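Local coordinates for novel protein similar to vertebrate potassium voltage-gated channel, subfamily H (Eag-related) family (Danio rerio, PDB 3UKN) that probably forms, as a tetramer, the pore of a voltage-gated delayed-rectifier potassium channel, this piece being its cytoplasmic C-linker and cyclic nucleotide-binding homology domain, at residues 120-125 with 143-148; 125-130 with 168-173. One frame throughout, in Å; residues are numbered along the deposited sequence.

Interaction 1 (120-125 with 143-148); sequences YFVCSG and DLIGSD
V122 meets I145 by branch ends: V122 CG2 lies 4.1 Å from I145 CD1, and the two side chains pass at a slant. With CG1 anti to the backbone N (chi1 -166°), V122 turns CG2 to the 143-148 side, where it also packs on D143 O. Y120 and I145 put their side chains on the same sheet face, CB to CB 4.4 Å. F121 and L144 share the other face, and L144 CD1 closes on Y120 O at 3.6 Å. The backbones pair antiparallel. Y120 and I145 form a hydrogen-bonded pair, with Y120 N to I145 O and I145 N to Y120 O both 2.8 Å. F121 and L144 are the non-hydrogen-bonded pair that follows. V122 N then reaches D143 O at 3.0 Å, nearly straight on the carbonyl. At the polar edge D143 turns its carboxylate to other partners: OD2 accepts from G140 N. Y120 OH is hydrogen-bonded to N49 OD1. Strand 118-122 is an inner strand of the mixed sheet of the cyclic nucleotide-binding homology domain. Strand 168-174 pairs along its other edge, strand 200-203 lies beyond 144-146, and strand 108-110 packs over Y120 and I145.

Interaction 2 (125-130 with 168-173); sequences GSMEVL and CDLQYI
M127 lays its side chain against the sulfur of C168. M127 CG is 3.7 Å from C168 SG, and the methyl CE touches the same sulfur at 4.0 Å. The M127 chain is extended about CB-CG and then bends at the thioether, chi3 81°. The bend at chi3 brings CE beside C168. M127 SD, placed by the torsions before it, faces L170 CD2 at 4.0 Å, and the two side chains meet tip to tip. M127, C168 and L170 form a small apolar cluster of two sulfurs and a leucine methyl. No hydrogen bond crosses between the two segments. C168 SG also lies against the S126 carbonyl, 3.1 Å from S126 O, and is 3.9 Å from G125 CA, close to the backbone of the 125-130 segment. G125 and C168 come very near, with their CA atoms 4.1 Å apart. G125 has no side chain, and its backbone lies directly against C168 at a positive phi (96°).

The two segments belong to the facing sheets of the beta-roll of the cyclic nucleotide-binding homology domain. Strand 168-174 lies in the mixed sheet, between 99-103 and 118-122. Strand 127-131 lies in the antiparallel sheet, between 161-164 and 134-139. The side chains of M127, C168 and L170 fill the interior where the chain passes from one sheet to the other. C103 of strand 99-103 touches both C168 and L170, and A164 of strand 161-164 packs on M127. S126 turns its CB away from the 168-173 segment, and S126 N bonds T166 OG1. Beyond M127 the strands diverge.

How the interactions relate
Interactions 1 and 2 lie about 6 Å apart, centre to centre, and share G125. Strand 118-122 joins them. One edge of it pairs with 144-146 in interaction 1, and the other pairs with 168-174, the second segment of interaction 2. There F121 N lies 2.7 Å from Q171 O and C123 N lies 2.8 Å from D169 O, both probable hydrogen bonds. C123 and S124 together stand opposite D169 in a classic bulge. The chain bends there toward the second sheet and passes on into strand 127-131. Side chains also bridge the two contacts: Y120 CD1 packs on Y172 CB at 3.5 Å, and V122 touches L170.

Interaction 1 (120-125 with 143-148)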
# COMPACT_ATOMS: atom_id res chain seq x y z
N TYR B 120 -15.14 -7.16 -2.91
CA TYR B 120 -15.66 -5.94 -3.53
C TYR B 120 -17.19 -5.91 -3.47
O TYR B 120 -17.86 -6.94 -3.52
CB TYR B 120 -15.20 -5.85 -4.99
CG TYR B 120 -13.71 -5.95 -5.14
CD1 TYR B 120 -12.93 -4.81 -5.20
CD2 TYR B 120 -13.09 -7.19 -5.21
CE1 TYR B 120 -11.55 -4.90 -5.33
CE2 TYR B 120 -11.72 -7.29 -5.33
CZ TYR B 120 -10.95 -6.14 -5.39
OH TYR B 120 -9.57 -6.23 -5.50
N PHE B 121 -17.73 -4.71 -3.37
CA PHE B 121 -19.17 -4.53 -3.31
C PHE B 121 -19.53 -3.54 -4.40
O PHE B 121 -18.93 -2.47 -4.47
CB PHE B 121 -19.56 -4.00 -1.91
CG PHE B 121 -21.04 -3.65 -1.77
CD1 PHE B 121 -21.95 -4.60 -1.31
CD2 PHE B 121 -21.50 -2.38 -2.05
CE1 PHE B 121 -23.31 -4.29 -1.16
CE2 PHE B 121 -22.85 -2.06 -1.90
CZ PHE B 121 -23.76 -3.01 -1.46
N VAL B 122 -20.48 -3.89 -5.27
CA VAL B 122 -20.97 -2.97 -6.30
C VAL B 122 -22.03 -1.99 -5.76
O VAL B 122 -23.14 -2.41 -5.46
CB VAL B 122 -21.58 -3.74 -7.49
CG1 VAL B 122 -21.77 -2.82 -8.70
CG2 VAL B 122 -20.70 -4.91 -7.86
N CYS B 123 -21.70 -0.70 -5.65
CA CYS B 123 -22.70 0.33 -5.28
C CYS B 123 -23.52 0.81 -6.48
O CYS B 123 -24.66 1.19 -6.33
CB CYS B 123 -22.07 1.56 -4.62
SG CYS B 123 -21.00 1.26 -3.23
N SER B 124 -22.90 0.84 -7.65
CA SER B 124 -23.65 1.12 -8.87
C SER B 124 -22.88 0.58 -10.07
O SER B 124 -21.69 0.28 -9.98
CB SER B 124 -23.89 2.61 -9.03
OG SER B 124 -22.67 3.32 -8.93
N GLY B 125 -23.57 0.47 -11.20
CA GLY B 125 -22.96 -0.02 -12.41
C GLY B 125 -23.20 -1.49 -12.61
O GLY B 125 -23.79 -2.17 -11.76
N ASP B 143 -24.41 -6.38 -5.25
CA ASP B 143 -23.70 -7.65 -5.34
C ASP B 143 -22.34 -7.63 -4.63
O ASP B 143 -21.58 -6.65 -4.70
CB ASP B 143 -23.56 -8.11 -6.80
CG ASP B 143 -24.90 -8.51 -7.44
OD1 ASP B 143 -25.84 -8.86 -6.70
OD2 ASP B 143 -25.02 -8.49 -8.68
N LEU B 144 -22.04 -8.73 -3.95
CA LEU B 144 -20.77 -8.89 -3.26
C LEU B 144 -19.89 -9.86 -4.04
O LEU B 144 -20.34 -10.95 -4.41
CB LEU B 144 -21.01 -9.44 -1.86
CG LEU B 144 -19.79 -9.55 -0.93
CD1 LEU B 144 -19.32 -8.17 -0.46
CD2 LEU B 144 -20.12 -10.43 0.28
N ILE B 145 -18.65 -9.46 -4.31
CA ILE B 145 -17.71 -10.28 -5.06
C ILE B 145 -16.52 -10.68 -4.20
O ILE B 145 -15.88 -9.82 -3.58
CB ILE B 145 -17.19 -9.52 -6.28
CG1 ILE B 145 -18.35 -9.00 -7.13
CG2 ILE B 145 -16.28 -10.42 -7.13
CD1 ILE B 145 -17.94 -7.91 -8.10
N GLY B 146 -16.21 -11.98 -4.17
CA GLY B 146 -15.12 -12.45 -3.35
C GLY B 146 -14.90 -13.94 -3.37
O GLY B 146 -14.98 -14.60 -4.41
N SER B 147 -14.61 -14.48 -2.19
CA SER B 147 -14.34 -15.89 -2.03
C SER B 147 -14.85 -16.34 -0.67
O SER B 147 -15.10 -15.53 0.21
CB SER B 147 -12.84 -16.14 -2.15
OG SER B 147 -12.50 -17.44 -1.72
N ASP B 148 -15.03 -17.65 -0.53
CA ASP B 148 -15.61 -18.25 0.66
C ASP B 148 -14.58 -18.62 1.73
O ASP B 148 -14.96 -18.92 2.85
CB ASP B 148 -16.41 -19.50 0.27
CG ASP B 148 -15.53 -20.59 -0.32
OD1 ASP B 148 -15.09 -20.44 -1.47
OD2 ASP B 148 -15.27 -21.59 0.38

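Interaction 2 (125-130 with 168-173)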
# COMPACT_ATOMS: atom_id res chain seq x y z
N GLY B 125 -23.57 0.47 -11.20
CA GLY B 125 -22.96 -0.02 -12.41
C GLY B 125 -23.20 -1.49 -12.61
O GLY B 125 -23.79 -2.17 -11.76
N SER B 126 -22.74 -1.99 -13.75
CA SER B 126 -22.86 -3.40 -14.04
C SER B 126 -21.51 -3.98 -14.44
O SER B 126 -20.64 -3.26 -14.91
CB SER B 126 -23.88 -3.63 -15.15
OG SER B 126 -25.11 -3.01 -14.80
N MET B 127 -21.35 -5.28 -14.23
CA MET B 127 -20.11 -5.96 -14.55
C MET B 127 -20.41 -7.36 -15.00
O MET B 127 -21.44 -7.93 -14.63
CB MET B 127 -19.22 -6.05 -13.31
CG MET B 127 -19.38 -4.89 -12.36
SD MET B 127 -18.09 -4.94 -11.13
CE MET B 127 -16.74 -4.21 -12.06
N GLU B 128 -19.51 -7.93 -15.78
CA GLU B 128 -19.66 -9.31 -16.22
C GLU B 128 -18.60 -10.19 -15.56
O GLU B 128 -17.47 -9.74 -15.35
CB GLU B 128 -19.54 -9.38 -17.75
CG GLU B 128 -18.25 -8.77 -18.29
CD GLU B 128 -18.18 -8.77 -19.81
OE1 GLU B 128 -19.05 -9.40 -20.46
OE2 GLU B 128 -17.25 -8.13 -20.36
N VAL B 129 -18.97 -11.42 -15.20
CA VAL B 129 -17.97 -12.44 -14.88
C VAL B 129 -17.68 -13.21 -16.18
O VAL B 129 -18.59 -13.65 -16.87
CB VAL B 129 -18.45 -13.42 -13.79
CG1 VAL B 129 -17.34 -14.41 -13.43
CG2 VAL B 129 -18.90 -12.66 -12.54
N LEU B 130 -16.39 -13.34 -16.51
CA LEU B 130 -15.94 -14.02 -17.73
C LEU B 130 -14.94 -15.09 -17.36
O LEU B 130 -13.87 -14.78 -16.85
CB LEU B 130 -15.22 -13.04 -18.67
CG LEU B 130 -15.93 -11.83 -19.27
CD1 LEU B 130 -15.01 -11.18 -20.27
CD2 LEU B 130 -17.21 -12.24 -19.96
N CYS B 168 -18.75 1.97 -13.15
CA CYS B 168 -19.08 1.33 -11.88
C CYS B 168 -18.52 2.06 -10.67
O CYS B 168 -17.44 2.65 -10.71
CB CYS B 168 -18.52 -0.10 -11.84
SG CYS B 168 -19.29 -1.25 -12.95
N ASP B 169 -19.27 2.00 -9.58
CA ASP B 169 -18.83 2.54 -8.31
C ASP B 169 -18.71 1.39 -7.30
O ASP B 169 -19.71 0.79 -6.91
CB ASP B 169 -19.81 3.59 -7.81
CG ASP B 169 -19.28 4.36 -6.63
OD1 ASP B 169 -18.49 3.80 -5.84
OD2 ASP B 169 -19.66 5.54 -6.48
N LEU B 170 -17.48 1.09 -6.90
CA LEU B 170 -17.20 -0.07 -6.07
C LEU B 170 -16.71 0.31 -4.68
O LEU B 170 -16.05 1.33 -4.50
CB LEU B 170 -16.13 -0.91 -6.75
CG LEU B 170 -16.49 -1.40 -8.16
CD1 LEU B 170 -15.24 -1.94 -8.85
CD2 LEU B 170 -17.55 -2.47 -8.07
N GLN B 171 -17.07 -0.51 -3.69
CA GLN B 171 -16.46 -0.44 -2.37
C GLN B 171 -15.73 -1.73 -2.14
O GLN B 171 -16.03 -2.74 -2.78
CB GLN B 171 -17.52 -0.27 -1.28
CG GLN B 171 -18.21 1.06 -1.31
CD GLN B 171 -19.19 1.23 -0.17
OE1 GLN B 171 -19.35 0.35 0.68
NE2 GLN B 171 -19.85 2.38 -0.15
N TYR B 172 -14.81 -1.74 -1.18
CA TYR B 172 -14.04 -2.94 -0.93
C TYR B 172 -13.25 -2.85 0.37
O TYR B 172 -13.02 -1.75 0.90
CB TYR B 172 -13.10 -3.23 -2.11
CG TYR B 172 -11.97 -2.23 -2.31
CD1 TYR B 172 -10.73 -2.40 -1.68
CD2 TYR B 172 -12.14 -1.11 -3.14
CE1 TYR B 172 -9.67 -1.47 -1.87
CE2 TYR B 172 -11.08 -0.18 -3.33
CZ TYR B 172 -9.87 -0.37 -2.69
OH TYR B 172 -8.85 0.55 -2.89
N ILE B 173 -12.84 -4.01 0.85
CA ILE B 173 -11.99 -4.15 2.02
C ILE B 173 -10.91 -5.19 1.66
O ILE B 173 -11.23 -6.26 1.12
CB ILE B 173 -12.79 -4.67 3.20
CG1 ILE B 173 -14.00 -3.78 3.44
CG2 ILE B 173 -11.91 -4.76 4.44
CD1 ILE B 173 -14.76 -4.13 4.70